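PDB 5I0F: glycoside hydrolase family 31 from Trueperella pyogenes, which degrades the cyclic glucan cycloalternan, passing through a covalent intermediate with the sugar. Local coordinates for residues R145-P151 against K164-E170; R188-S194 against R235-A241; S194-E198 against T209-P214; A225-E231 against R265-G271. All blocks are in the same frame, centred on the assembly; numbering follows the deposited sequence.

Contact 1 (R145-P151 against K164-E170)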
# COMPACT_ATOMS: atom_id res chain seq x y z
N ARG A 145 -5.29 2.86 30.13
CA ARG A 145 -5.55 1.51 29.59
C ARG A 145 -4.34 0.56 29.58
O ARG A 145 -4.52 -0.64 29.43
CB ARG A 145 -6.17 1.59 28.19
CG ARG A 145 -7.50 2.36 28.14
CD ARG A 145 -8.53 1.88 29.15
NE ARG A 145 -9.84 2.52 28.92
CZ ARG A 145 -10.77 2.10 28.06
NH1 ARG A 145 -10.60 1.00 27.33
NH2 ARG A 145 -11.91 2.80 27.94
N PHE A 146 -3.14 1.09 29.74
CA PHE A 146 -1.93 0.25 29.82
C PHE A 146 -2.01 -0.65 31.03
O PHE A 146 -2.30 -0.18 32.12
CB PHE A 146 -0.70 1.15 29.95
CG PHE A 146 0.61 0.41 30.09
CD1 PHE A 146 1.03 -0.47 29.11
CD2 PHE A 146 1.46 0.65 31.17
CE1 PHE A 146 2.26 -1.13 29.21
CE2 PHE A 146 2.69 0.01 31.27
CZ PHE A 146 3.08 -0.89 30.30
N ILE A 147 -1.75 -1.94 30.85
CA ILE A 147 -1.70 -2.92 31.92
C ILE A 147 -0.25 -2.99 32.41
O ILE A 147 0.61 -3.57 31.73
CB ILE A 147 -2.14 -4.32 31.42
CG1 ILE A 147 -3.55 -4.27 30.78
CG2 ILE A 147 -2.06 -5.35 32.52
CD1 ILE A 147 -4.67 -3.82 31.70
N PRO A 148 0.05 -2.37 33.57
CA PRO A 148 1.47 -2.19 33.93
C PRO A 148 2.31 -3.46 34.15
O PRO A 148 3.51 -3.41 33.93
CB PRO A 148 1.42 -1.33 35.20
CG PRO A 148 0.03 -1.41 35.72
CD PRO A 148 -0.86 -1.81 34.59
N ASP A 149 1.70 -4.58 34.55
CA ASP A 149 2.48 -5.84 34.68
C ASP A 149 2.54 -6.68 33.37
O ASP A 149 3.09 -7.78 33.37
CB ASP A 149 2.00 -6.69 35.87
CG ASP A 149 0.62 -7.33 35.64
OD1 ASP A 149 -0.02 -7.11 34.58
OD2 ASP A 149 0.17 -8.07 36.55
N SER A 150 2.00 -6.14 32.28
CA SER A 150 1.93 -6.88 31.01
C SER A 150 3.23 -7.00 30.20
O SER A 150 3.40 -7.98 29.50
CB SER A 150 0.79 -6.30 30.15
OG SER A 150 1.13 -5.04 29.57
N PRO A 151 4.18 -6.04 30.31
CA PRO A 151 5.36 -6.16 29.42
C PRO A 151 6.19 -7.44 29.55
O PRO A 151 6.61 -7.82 30.64
CB PRO A 151 6.21 -4.93 29.79
CG PRO A 151 5.24 -3.95 30.32
CD PRO A 151 4.21 -4.77 31.06
N LYS A 164 6.28 -7.48 24.09
CA LYS A 164 4.83 -7.43 24.02
C LYS A 164 4.22 -6.89 25.30
O LYS A 164 4.79 -7.01 26.39
CB LYS A 164 4.22 -8.77 23.61
CG LYS A 164 4.46 -9.92 24.53
CD LYS A 164 4.29 -11.25 23.79
CE LYS A 164 4.55 -12.39 24.77
NZ LYS A 164 4.30 -13.72 24.17
N PHE A 165 3.07 -6.26 25.14
CA PHE A 165 2.36 -5.64 26.25
C PHE A 165 0.88 -5.52 25.88
O PHE A 165 0.50 -5.82 24.74
CB PHE A 165 3.00 -4.30 26.63
CG PHE A 165 2.92 -3.26 25.56
CD1 PHE A 165 3.93 -3.16 24.59
CD2 PHE A 165 1.84 -2.39 25.50
CE1 PHE A 165 3.85 -2.19 23.60
CE2 PHE A 165 1.76 -1.42 24.50
CZ PHE A 165 2.77 -1.32 23.55
N ALA A 166 0.05 -5.12 26.83
CA ALA A 166 -1.39 -5.10 26.64
C ALA A 166 -2.03 -3.80 27.05
O ALA A 166 -1.54 -3.09 27.95
CB ALA A 166 -2.04 -6.25 27.39
N LEU A 167 -3.14 -3.50 26.37
CA LEU A 167 -4.03 -2.42 26.74
C LEU A 167 -5.43 -2.97 27.00
O LEU A 167 -5.91 -3.89 26.31
CB LEU A 167 -4.13 -1.40 25.60
CG LEU A 167 -2.83 -0.87 25.01
CD1 LEU A 167 -3.19 0.10 23.89
CD2 LEU A 167 -1.99 -0.18 26.06
N ARG A 168 -6.11 -2.37 27.98
CA ARG A 168 -7.47 -2.76 28.33
C ARG A 168 -8.50 -2.18 27.34
O ARG A 168 -8.43 -1.01 26.99
CB ARG A 168 -7.78 -2.29 29.75
CG ARG A 168 -9.09 -2.84 30.32
CD ARG A 168 -9.19 -2.62 31.82
NE ARG A 168 -9.20 -1.20 32.12
CZ ARG A 168 -10.25 -0.38 31.99
NH1 ARG A 168 -10.11 0.90 32.30
NH2 ARG A 168 -11.45 -0.83 31.59
N ILE A 169 -9.46 -3.00 26.93
CA ILE A 169 -10.61 -2.56 26.11
C ILE A 169 -11.88 -2.97 26.83
O ILE A 169 -11.91 -4.02 27.47
CB ILE A 169 -10.54 -3.13 24.66
CG1 ILE A 169 -11.70 -2.65 23.79
CG2 ILE A 169 -10.50 -4.66 24.63
CD1 ILE A 169 -11.47 -2.87 22.30
N GLU A 170 -12.90 -2.12 26.76
CA GLU A 170 -14.18 -2.34 27.43
C GLU A 170 -15.23 -2.93 26.48
O GLU A 170 -15.08 -2.89 25.25
CB GLU A 170 -14.67 -1.03 28.08
CG GLU A 170 -13.68 -0.54 29.14
CD GLU A 170 -14.15 0.66 29.95
OE1 GLU A 170 -15.15 1.28 29.59
OE2 GLU A 170 -13.50 0.97 30.96

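Contact 2 (R188-S194 against R235-A241)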
# COMPACT_ATOMS: atom_id res chain seq x y z
N ARG A 188 -11.87 -5.15 15.95
CA ARG A 188 -12.02 -6.00 17.15
C ARG A 188 -12.32 -7.44 16.78
O ARG A 188 -13.16 -7.70 15.90
CB ARG A 188 -13.08 -5.46 18.08
CG ARG A 188 -13.11 -6.21 19.40
CD ARG A 188 -14.00 -5.51 20.42
NE ARG A 188 -13.84 -6.19 21.70
CZ ARG A 188 -14.21 -5.71 22.88
NH1 ARG A 188 -14.77 -4.50 22.98
NH2 ARG A 188 -13.97 -6.44 23.97
N GLY A 189 -11.63 -8.37 17.44
CA GLY A 189 -11.75 -9.79 17.13
C GLY A 189 -10.69 -10.36 16.18
O GLY A 189 -10.62 -11.57 15.99
N LEU A 190 -9.90 -9.48 15.56
CA LEU A 190 -8.94 -9.86 14.54
C LEU A 190 -7.51 -9.81 15.09
O LEU A 190 -7.23 -9.07 16.05
CB LEU A 190 -9.03 -8.93 13.32
CG LEU A 190 -10.37 -8.83 12.58
CD1 LEU A 190 -10.23 -7.93 11.34
CD2 LEU A 190 -10.90 -10.21 12.20
N ARG A 191 -6.65 -10.62 14.49
CA ARG A 191 -5.21 -10.51 14.65
C ARG A 191 -4.66 -9.97 13.33
O ARG A 191 -5.00 -10.47 12.25
CB ARG A 191 -4.56 -11.85 14.97
CG ARG A 191 -5.13 -12.54 16.20
CD ARG A 191 -4.49 -13.90 16.47
NE ARG A 191 -5.18 -14.53 17.61
CZ ARG A 191 -6.31 -15.24 17.56
NH1 ARG A 191 -6.91 -15.52 16.40
NH2 ARG A 191 -6.84 -15.71 18.70
N LEU A 192 -3.81 -8.97 13.41
CA LEU A 192 -3.24 -8.34 12.21
C LEU A 192 -1.84 -7.83 12.48
O LEU A 192 -1.29 -8.07 13.55
CB LEU A 192 -4.17 -7.22 11.74
CG LEU A 192 -4.32 -6.09 12.75
CD1 LEU A 192 -4.28 -4.76 12.04
CD2 LEU A 192 -5.58 -6.21 13.56
N ASP A 193 -1.25 -7.15 11.52
CA ASP A 193 0.04 -6.51 11.73
C ASP A 193 0.13 -5.26 10.86
O ASP A 193 -0.79 -4.98 10.09
CB ASP A 193 1.21 -7.53 11.51
CG ASP A 193 1.46 -7.92 10.04
OD1 ASP A 193 0.60 -7.71 9.15
OD2 ASP A 193 2.57 -8.44 9.77
N SER A 194 1.19 -4.49 11.07
CA SER A 194 1.45 -3.28 10.32
C SER A 194 2.86 -3.34 9.74
O SER A 194 3.85 -2.97 10.41
CB SER A 194 1.24 -2.03 11.19
OG SER A 194 -0.18 -1.84 11.36
N ARG A 235 8.14 -3.18 12.49
CA ARG A 235 6.93 -3.97 12.39
C ARG A 235 6.27 -4.10 13.75
O ARG A 235 6.96 -4.20 14.77
CB ARG A 235 7.26 -5.33 11.82
CG ARG A 235 6.07 -6.19 11.50
CD ARG A 235 6.53 -7.35 10.65
NE ARG A 235 5.45 -8.21 10.19
CZ ARG A 235 5.65 -9.31 9.46
NH1 ARG A 235 4.63 -10.05 9.06
NH2 ARG A 235 6.90 -9.70 9.16
N THR A 236 4.94 -4.09 13.75
CA THR A 236 4.13 -4.31 14.94
C THR A 236 3.01 -5.27 14.61
O THR A 236 2.57 -5.36 13.46
CB THR A 236 3.53 -3.00 15.49
OG1 THR A 236 2.87 -2.28 14.43
CG2 THR A 236 4.62 -2.11 16.06
N TRP A 237 2.55 -5.98 15.64
CA TRP A 237 1.47 -6.96 15.53
C TRP A 237 0.42 -6.64 16.61
O TRP A 237 0.75 -6.12 17.70
CB TRP A 237 2.00 -8.37 15.77
CG TRP A 237 2.98 -8.92 14.78
CD1 TRP A 237 2.71 -9.81 13.78
CD2 TRP A 237 4.39 -8.70 14.75
NE1 TRP A 237 3.86 -10.14 13.11
CE2 TRP A 237 4.91 -9.47 13.69
CE3 TRP A 237 5.27 -7.93 15.53
CZ2 TRP A 237 6.28 -9.50 13.38
CZ3 TRP A 237 6.63 -7.95 15.22
CH2 TRP A 237 7.12 -8.74 14.16
N TYR A 238 -0.84 -6.96 16.29
CA TYR A 238 -2.01 -6.62 17.13
C TYR A 238 -2.94 -7.81 17.21
O TYR A 238 -3.36 -8.36 16.17
CB TYR A 238 -2.76 -5.37 16.57
CG TYR A 238 -1.82 -4.21 16.40
CD1 TYR A 238 -1.53 -3.38 17.48
CD2 TYR A 238 -1.15 -3.98 15.19
CE1 TYR A 238 -0.61 -2.35 17.34
CE2 TYR A 238 -0.23 -2.96 15.05
CZ TYR A 238 0.03 -2.15 16.13
OH TYR A 238 0.92 -1.13 16.02
N ASP A 239 -3.24 -8.22 18.44
CA ASP A 239 -4.28 -9.20 18.74
C ASP A 239 -5.37 -8.40 19.42
O ASP A 239 -5.26 -8.04 20.61
CB ASP A 239 -3.71 -10.30 19.64
CG ASP A 239 -4.68 -11.42 19.90
OD1 ASP A 239 -5.86 -11.19 20.17
OD2 ASP A 239 -4.24 -12.57 19.85
N VAL A 240 -6.40 -8.06 18.65
CA VAL A 240 -7.35 -7.04 19.07
C VAL A 240 -8.50 -7.74 19.78
O VAL A 240 -9.61 -7.89 19.24
CB VAL A 240 -7.84 -6.17 17.91
CG1 VAL A 240 -8.63 -4.97 18.45
CG2 VAL A 240 -6.65 -5.67 17.08
N ALA A 241 -8.22 -8.16 21.00
CA ALA A 241 -9.20 -8.86 21.82
C ALA A 241 -9.74 -10.13 21.15
O ALA A 241 -10.95 -10.44 21.27
CB ALA A 241 -10.34 -7.91 22.21
O HOH W 1 -13.42 -9.11 21.53
O HOH W 2 4.31 -1.18 12.50

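Contact 3 (S194-E198 against T209-P214). With GLC (alpha-D-glucopyranose), chain B.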
# COMPACT_ATOMS: atom_id res chain seq x y z
N SER A 194 1.19 -4.49 11.07
CA SER A 194 1.45 -3.28 10.32
C SER A 194 2.86 -3.34 9.74
O SER A 194 3.85 -2.97 10.41
CB SER A 194 1.24 -2.03 11.19
OG SER A 194 -0.18 -1.84 11.36
N VAL A 195 2.91 -3.84 8.50
CA VAL A 195 4.13 -3.91 7.69
C VAL A 195 3.74 -3.57 6.26
O VAL A 195 2.73 -4.06 5.75
CB VAL A 195 4.83 -5.29 7.81
CG1 VAL A 195 3.99 -6.45 7.27
CG2 VAL A 195 6.19 -5.27 7.10
N VAL A 196 4.52 -2.71 5.62
CA VAL A 196 4.22 -2.31 4.25
C VAL A 196 4.41 -3.57 3.38
O VAL A 196 5.43 -4.27 3.50
CB VAL A 196 5.13 -1.16 3.81
CG1 VAL A 196 5.01 -0.91 2.33
CG2 VAL A 196 4.83 0.10 4.63
N PHE A 197 3.42 -3.90 2.57
CA PHE A 197 3.50 -5.11 1.72
C PHE A 197 2.68 -4.96 0.47
O PHE A 197 1.59 -4.35 0.49
CB PHE A 197 3.05 -6.36 2.50
CG PHE A 197 3.08 -7.61 1.68
CD1 PHE A 197 4.29 -8.16 1.29
CD2 PHE A 197 1.93 -8.22 1.26
CE1 PHE A 197 4.35 -9.31 0.53
CE2 PHE A 197 1.97 -9.37 0.48
CZ PHE A 197 3.19 -9.92 0.10
N GLU A 198 3.18 -5.50 -0.63
CA GLU A 198 2.43 -5.53 -1.88
C GLU A 198 1.63 -6.83 -2.03
O GLU A 198 2.16 -7.84 -2.50
CB GLU A 198 3.32 -5.32 -3.10
CG GLU A 198 2.46 -5.06 -4.33
CD GLU A 198 2.96 -5.65 -5.64
OE1 GLU A 198 4.19 -5.73 -5.86
OE2 GLU A 198 2.09 -5.98 -6.47
N THR A 209 -2.10 -5.10 3.64
CA THR A 209 -2.27 -3.76 3.09
C THR A 209 -0.94 -3.16 2.62
O THR A 209 0.16 -3.49 3.15
CB THR A 209 -2.96 -2.83 4.14
OG1 THR A 209 -3.16 -1.53 3.58
CG2 THR A 209 -2.15 -2.70 5.40
N TYR A 210 -1.07 -2.27 1.65
CA TYR A 210 -0.01 -1.42 1.17
C TYR A 210 0.30 -0.25 2.12
O TYR A 210 1.39 0.33 2.04
CB TYR A 210 -0.39 -0.75 -0.15
CG TYR A 210 -0.88 -1.59 -1.30
CD1 TYR A 210 0.02 -2.14 -2.22
CD2 TYR A 210 -2.24 -1.75 -1.53
CE1 TYR A 210 -0.44 -2.89 -3.32
CE2 TYR A 210 -2.71 -2.47 -2.63
CZ TYR A 210 -1.81 -3.05 -3.51
OH TYR A 210 -2.27 -3.75 -4.63
N LEU A 211 -0.67 0.11 2.96
CA LEU A 211 -0.63 1.36 3.72
C LEU A 211 -1.06 1.13 5.18
O LEU A 211 -2.13 1.60 5.63
CB LEU A 211 -1.55 2.39 3.04
CG LEU A 211 -1.12 3.85 3.07
CD1 LEU A 211 -2.15 4.72 2.36
CD2 LEU A 211 -0.91 4.34 4.48
N PRO A 212 -0.22 0.41 5.94
CA PRO A 212 -0.52 0.17 7.34
C PRO A 212 -0.08 1.37 8.18
O PRO A 212 0.73 2.18 7.71
CB PRO A 212 0.34 -1.04 7.67
CG PRO A 212 1.53 -0.88 6.80
CD PRO A 212 1.02 -0.27 5.52
N MET A 213 -0.58 1.45 9.40
CA MET A 213 -0.04 2.37 10.43
C MET A 213 -0.16 1.72 11.80
O MET A 213 -1.11 0.98 12.06
CB MET A 213 -0.79 3.70 10.42
CG MET A 213 -0.61 4.52 9.15
SD MET A 213 -1.41 6.11 9.29
CE MET A 213 -1.45 6.65 7.57
N PRO A 214 0.81 1.98 12.70
CA PRO A 214 0.73 1.41 14.05
C PRO A 214 -0.08 2.32 14.98
O PRO A 214 0.43 2.80 16.00
CB PRO A 214 2.19 1.30 14.45
CG PRO A 214 2.85 2.48 13.77
CD PRO A 214 2.13 2.61 12.45
C1 GLC B . 0.99 -6.48 -12.03
C2 GLC B . 0.19 -5.25 -11.59
C3 GLC B . 1.10 -4.24 -10.90
C4 GLC B . 1.79 -4.90 -9.72
C5 GLC B . 2.59 -6.09 -10.26
C6 GLC B . 3.35 -6.84 -9.17
O2 GLC B . -0.45 -4.68 -12.73
O3 GLC B . 0.31 -3.12 -10.46
O4 GLC B . 2.63 -3.95 -9.04
O5 GLC B . 1.72 -7.03 -10.92
O6 GLC B . 2.48 -7.58 -8.31
O HOH W 3 0.47 -5.92 5.07
O HOH W 4 -0.50 -5.00 -6.19

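Contact 4 (A225-E231 against R265-G271)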
# COMPACT_ATOMS: atom_id res chain seq x y z
N ALA A 225 -13.94 8.44 23.00
CA ALA A 225 -12.89 7.74 22.30
C ALA A 225 -11.57 7.91 23.00
O ALA A 225 -11.32 8.91 23.71
CB ALA A 225 -12.77 8.26 20.88
N TRP A 226 -10.72 6.92 22.79
CA TRP A 226 -9.30 7.07 23.08
C TRP A 226 -8.51 6.44 21.94
O TRP A 226 -9.08 5.83 21.04
CB TRP A 226 -8.94 6.46 24.44
CG TRP A 226 -9.19 5.01 24.57
CD1 TRP A 226 -10.39 4.41 24.83
CD2 TRP A 226 -8.23 3.96 24.49
NE1 TRP A 226 -10.23 3.05 24.91
CE2 TRP A 226 -8.92 2.75 24.70
CE3 TRP A 226 -6.85 3.92 24.24
CZ2 TRP A 226 -8.27 1.51 24.66
CZ3 TRP A 226 -6.22 2.68 24.21
CH2 TRP A 226 -6.92 1.50 24.42
N GLY A 227 -7.20 6.59 21.94
CA GLY A 227 -6.42 6.00 20.85
C GLY A 227 -4.99 5.83 21.25
O GLY A 227 -4.56 6.34 22.29
N PHE A 228 -4.26 5.09 20.43
CA PHE A 228 -2.86 4.82 20.70
C PHE A 228 -2.07 4.74 19.41
O PHE A 228 -2.61 4.39 18.37
CB PHE A 228 -2.71 3.53 21.48
CG PHE A 228 -3.22 2.32 20.77
CD1 PHE A 228 -4.57 1.95 20.85
CD2 PHE A 228 -2.34 1.50 20.05
CE1 PHE A 228 -5.05 0.84 20.19
CE2 PHE A 228 -2.82 0.38 19.38
CZ PHE A 228 -4.18 0.05 19.45
N HIS A 229 -0.78 5.06 19.52
CA HIS A 229 0.13 5.06 18.40
C HIS A 229 1.45 4.57 18.91
O HIS A 229 2.07 5.23 19.74
CB HIS A 229 0.23 6.45 17.78
CG HIS A 229 1.41 6.64 16.86
ND1 HIS A 229 2.17 7.78 16.87
CD2 HIS A 229 1.95 5.84 15.91
CE1 HIS A 229 3.12 7.68 15.97
NE2 HIS A 229 3.00 6.51 15.36
N VAL A 230 1.89 3.41 18.44
CA VAL A 230 3.21 2.92 18.80
C VAL A 230 4.17 3.73 17.91
O VAL A 230 4.13 3.59 16.70
CB VAL A 230 3.36 1.41 18.56
CG1 VAL A 230 4.71 0.91 19.09
CG2 VAL A 230 2.22 0.63 19.22
N GLU A 231 5.01 4.57 18.51
CA GLU A 231 5.85 5.50 17.75
C GLU A 231 7.12 4.81 17.26
O GLU A 231 8.19 4.91 17.84
CB GLU A 231 6.18 6.79 18.52
CG GLU A 231 6.57 7.94 17.57
CD GLU A 231 6.76 9.27 18.25
OE1 GLU A 231 7.83 9.88 18.10
OE2 GLU A 231 5.86 9.74 18.96
N ARG A 265 7.99 4.13 22.91
CA ARG A 265 7.06 5.23 23.14
C ARG A 265 5.72 4.88 22.52
O ARG A 265 5.66 4.47 21.36
CB ARG A 265 7.61 6.53 22.56
CG ARG A 265 6.65 7.70 22.46
CD ARG A 265 6.17 8.20 23.80
NE ARG A 265 5.10 9.19 23.65
CZ ARG A 265 4.45 9.78 24.65
NH1 ARG A 265 4.75 9.52 25.92
NH2 ARG A 265 3.48 10.65 24.38
N VAL A 266 4.65 5.04 23.31
CA VAL A 266 3.28 4.90 22.83
C VAL A 266 2.54 6.19 23.12
O VAL A 266 2.29 6.52 24.28
CB VAL A 266 2.56 3.72 23.51
CG1 VAL A 266 1.14 3.58 22.96
CG2 VAL A 266 3.36 2.44 23.32
N ASN A 267 2.19 6.93 22.07
CA ASN A 267 1.38 8.13 22.24
C ASN A 267 -0.06 7.70 22.47
O ASN A 267 -0.52 6.67 21.95
CB ASN A 267 1.45 9.03 21.02
CG ASN A 267 2.86 9.49 20.71
OD1 ASN A 267 3.54 10.11 21.54
ND2 ASN A 267 3.33 9.19 19.50
N THR A 268 -0.79 8.48 23.28
CA THR A 268 -2.20 8.19 23.58
C THR A 268 -2.98 9.47 23.70
O THR A 268 -2.44 10.51 24.06
CB THR A 268 -2.39 7.37 24.89
OG1 THR A 268 -1.83 8.06 26.02
CG2 THR A 268 -1.77 5.99 24.80
N TRP A 269 -4.28 9.39 23.41
CA TRP A 269 -5.18 10.53 23.46
C TRP A 269 -6.53 10.06 23.90
O TRP A 269 -6.86 8.88 23.78
CB TRP A 269 -5.33 11.21 22.09
CG TRP A 269 -4.03 11.55 21.47
CD1 TRP A 269 -3.33 12.69 21.65
CD2 TRP A 269 -3.26 10.73 20.59
NE1 TRP A 269 -2.16 12.65 20.93
CE2 TRP A 269 -2.08 11.44 20.28
CE3 TRP A 269 -3.44 9.45 20.03
CZ2 TRP A 269 -1.10 10.94 19.44
CZ3 TRP A 269 -2.45 8.94 19.17
CH2 TRP A 269 -1.30 9.70 18.88
N SER A 270 -7.31 11.00 24.41
CA SER A 270 -8.71 10.75 24.68
C SER A 270 -9.57 12.01 24.54
O SER A 270 -9.08 13.14 24.67
CB SER A 270 -8.86 10.12 26.06
OG SER A 270 -8.41 11.02 27.06
N GLY A 271 -10.86 11.79 24.28
CA GLY A 271 -11.81 12.88 24.05
C GLY A 271 -12.86 12.42 23.08
O GLY A 271 -13.30 11.28 23.17
O HOH W 5 5.59 11.81 21.01
O HOH W 6 8.97 3.74 20.26

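Contact 1 (R145-P151 against K164-E170)
Arg145 and Ile147 grip strand 160-168 on either side of a single backbone bridge, Phe146 with Leu167. Arg168 N donates to Arg145 O (2.8 Å), and Ile147 N to Ala166 O (3.1 Å), nearly straight at 171°. The Arg145 chain, bent at chi2 (-52°), curls back so that NH1 reaches Arg168 O at 3.0 Å; the oxygen lies in the guanidinium plane, whereas the nitrogen stands above the carbonyl plane. The two guanidinium groups stack with planes 27° apart, probably made tolerable by Glu170. Its OE2 accepts a hydrogen bond from Arg168 NH2 (2.8 Å) on the anti lone pair and makes a long salt bridge, by charge alone, over a face of the Arg145 guanidinium. Glu173 gives Arg145 NH2 a firmer salt bridge. The loop leads into strand 152-155 and bridges one side of strand 160-168, whose other side pairs with strand 247-253 in the six-stranded sheet of a beta-sandwich. At the far end a type I turn, Ile147 to Ser150, reverses the chain. Serine suits its last position because one hydroxyl does two jobs: OG donates to Ile147 O (2.7 Å) and accepts from Ala166 N (2.9 Å). Phe146 turns its edge to Phe165, CE1 to CD2 3.9 Å, and both rings rest on Ile139 of strand 138-141. Pro151, after Ser150, packs on Phe165, its side chain about 5 Å from a bound calcium ion.

Contact 2 (R188-S194 against R235-A241)
Leu192 and Tyr238 form a hydrogen-bonded pair of an antiparallel ladder in which strand 191-194 runs along strand 236-240 at the end of a six-stranded sheet. Leu192 N reaches Tyr238 O at 2.9 Å, and Tyr238 N returns to Leu192 O at 3.0 Å. On one face the ladder is charged. Asp193, with CG between its backbone N and carbonyl carbon (chi1 72°), offers OD2 to the side of the extended Arg235 chain; NH1 (2.7 Å) and NE (2.9 Å) both close on that one oxygen, each nearly in the guanidinium plane, although the carboxylate is turned 52° from it. Tyr13 OH holds Asp193 OD1, and Pro12 O takes a further bond from Arg235 NH1. Arg235 CG lies over one face of the Trp237 indole, toward its rim, and Asp193 CB comes obliquely to CD1 (3.5 Å). Further along, Arg191 NE makes only a weak bond to Asp239 OD2, an oxygen that Thr243 OG1 also engages. The opposite face is largely apolar around Leu192 and turns inward to the second sheet of the beta-sandwich: Leu192 CD2 meets Val240 CG2 at 3.7 Å, and both residues pack on Phe178 of strand 174-179. Tyr238 sends its hydroxyl along this face to donate to Thr236 OG1 (2.8 Å), which donates in turn to a water that itself donates to Ser194 O. Past the strands, Gly189 N donates to Val240 O at 2.7 Å. Glycine suits that corner, since its positive phi would jam a beta-carbon against Arg188 O, and Val240 itself centres an inverse gamma turn.

Contact 3 (S194-E198 against T209-P214)
Glu198 leaves the chain with CG opposite its backbone N (chi1 -168°), which sets CG at the edge of the Tyr210 ring, 3.8 Å from CE1; the bend at chi2 (-144°) then turns the carboxylate to within 10° of the ring plane. That bend directs OE2 to the bound glucose, whose O6 donates to it in an unusually short bond (2.5 Å) whose exact length carries little weight; O4 adds a weak one. Glutamate suits the spot because its carboxylate oxygen accepts from both sugar hydroxyl and water. That water, in the plane of the Tyr210 ring, donates to Glu198 OE2 (2.8 Å) and accepts from Tyr210 OH (2.7 Å); the phenol oxygen also receives the backbone N-H of Asp532, also of the sugar pocket. Behind this end packing dominates, with few polar links. Pro212 sets CG 3.5 Å from Val195 C and CD 3.9 Å from Val196 CG2, its compact, puckered ring suiting a close pass beside the backbone. Phe197 N makes only a weak bond to Thr209 O, and Ser194 OG donates to Met213 O at 3.1 Å, well above the carbonyl plane. Thr209 forms an ST turn, OG1 accepting from Leu211 N and also bonding to Glu180 O. The loop runs from strand 191-194 toward helix 203-206, Val196 N bonded to Asn490 of helix 485-506, while Met213 and Pro214 lead into strand 212-219, between strands 174-179 and 225-230.

Contact 4 (A225-E231 against R265-G271)
Trp269 turns its ring edge to His229, CH2 lying 3.8 Å from His229 CB, while Asn267 C sits over one face of the indole. The imidazole has Glu231 CA over a face and meets the ring of Phe280 edge-to-face. Beside the imidazole lies the amide of Asn267, brought alongside His229 by a chi1 of -59°. Both of its ND2 bonds lie close to the amide plane: one goes to the anti lone pair of Glu231 OE2 (2.6 Å), the other to His229 ND1 (3.2 Å), where the nitrogen is 37° out of the imidazole plane. OD1 is gripped side-on by Arg265, from NE at 2.8 Å and NH2 at 2.9 Å, and a water donates to both OD1 and Glu231 OE2. Asparagine suits this place because one flat group can serve donors and acceptors at once; Arg265 NH1 is drawn on to Asp140. Gly227, having no side chain, lets the Trp269 ring come close to its backbone, obliquely. On the other face Phe228 CB touches Val266 CG1 (4.1 Å), and Phe228 and Val230 pack against strand 247-253. Beneath the side chains the backbones pair regularly, for instance His229 N to Asn267 O at 2.9 Å. Strands 225-230 and 265-271, at 160° to each other, make an antiparallel ladder in a mixed five-stranded sheet, one layer of a beta-sandwich with helix 273-284 against its His229 face.

How the contacts relate
Contacts 1 and 2, centres 14 Å apart, belong to the same six-stranded sheet and touch where Arg188 NH1 meets Glu170 O. Contact 4 lies in the five-stranded sheet packed against it, 13 Å from contact 1 and 16 Å from contact 2; Leu167 and Tyr238 both reach Phe228 across the interface. Along the chain contact 1 closes first, contact 3 is nested in the loop closed by contact 2, and contacts 2 and 4 interlock. Contact 3 shares Ser194 with contact 2 and joins contact 4 through Pro214 and Val230. It is the nearest of the four to the chain's centre, and its 194-198 loop carries Glu198 to the bound glucose, linking the sandwich to the sugar pocket.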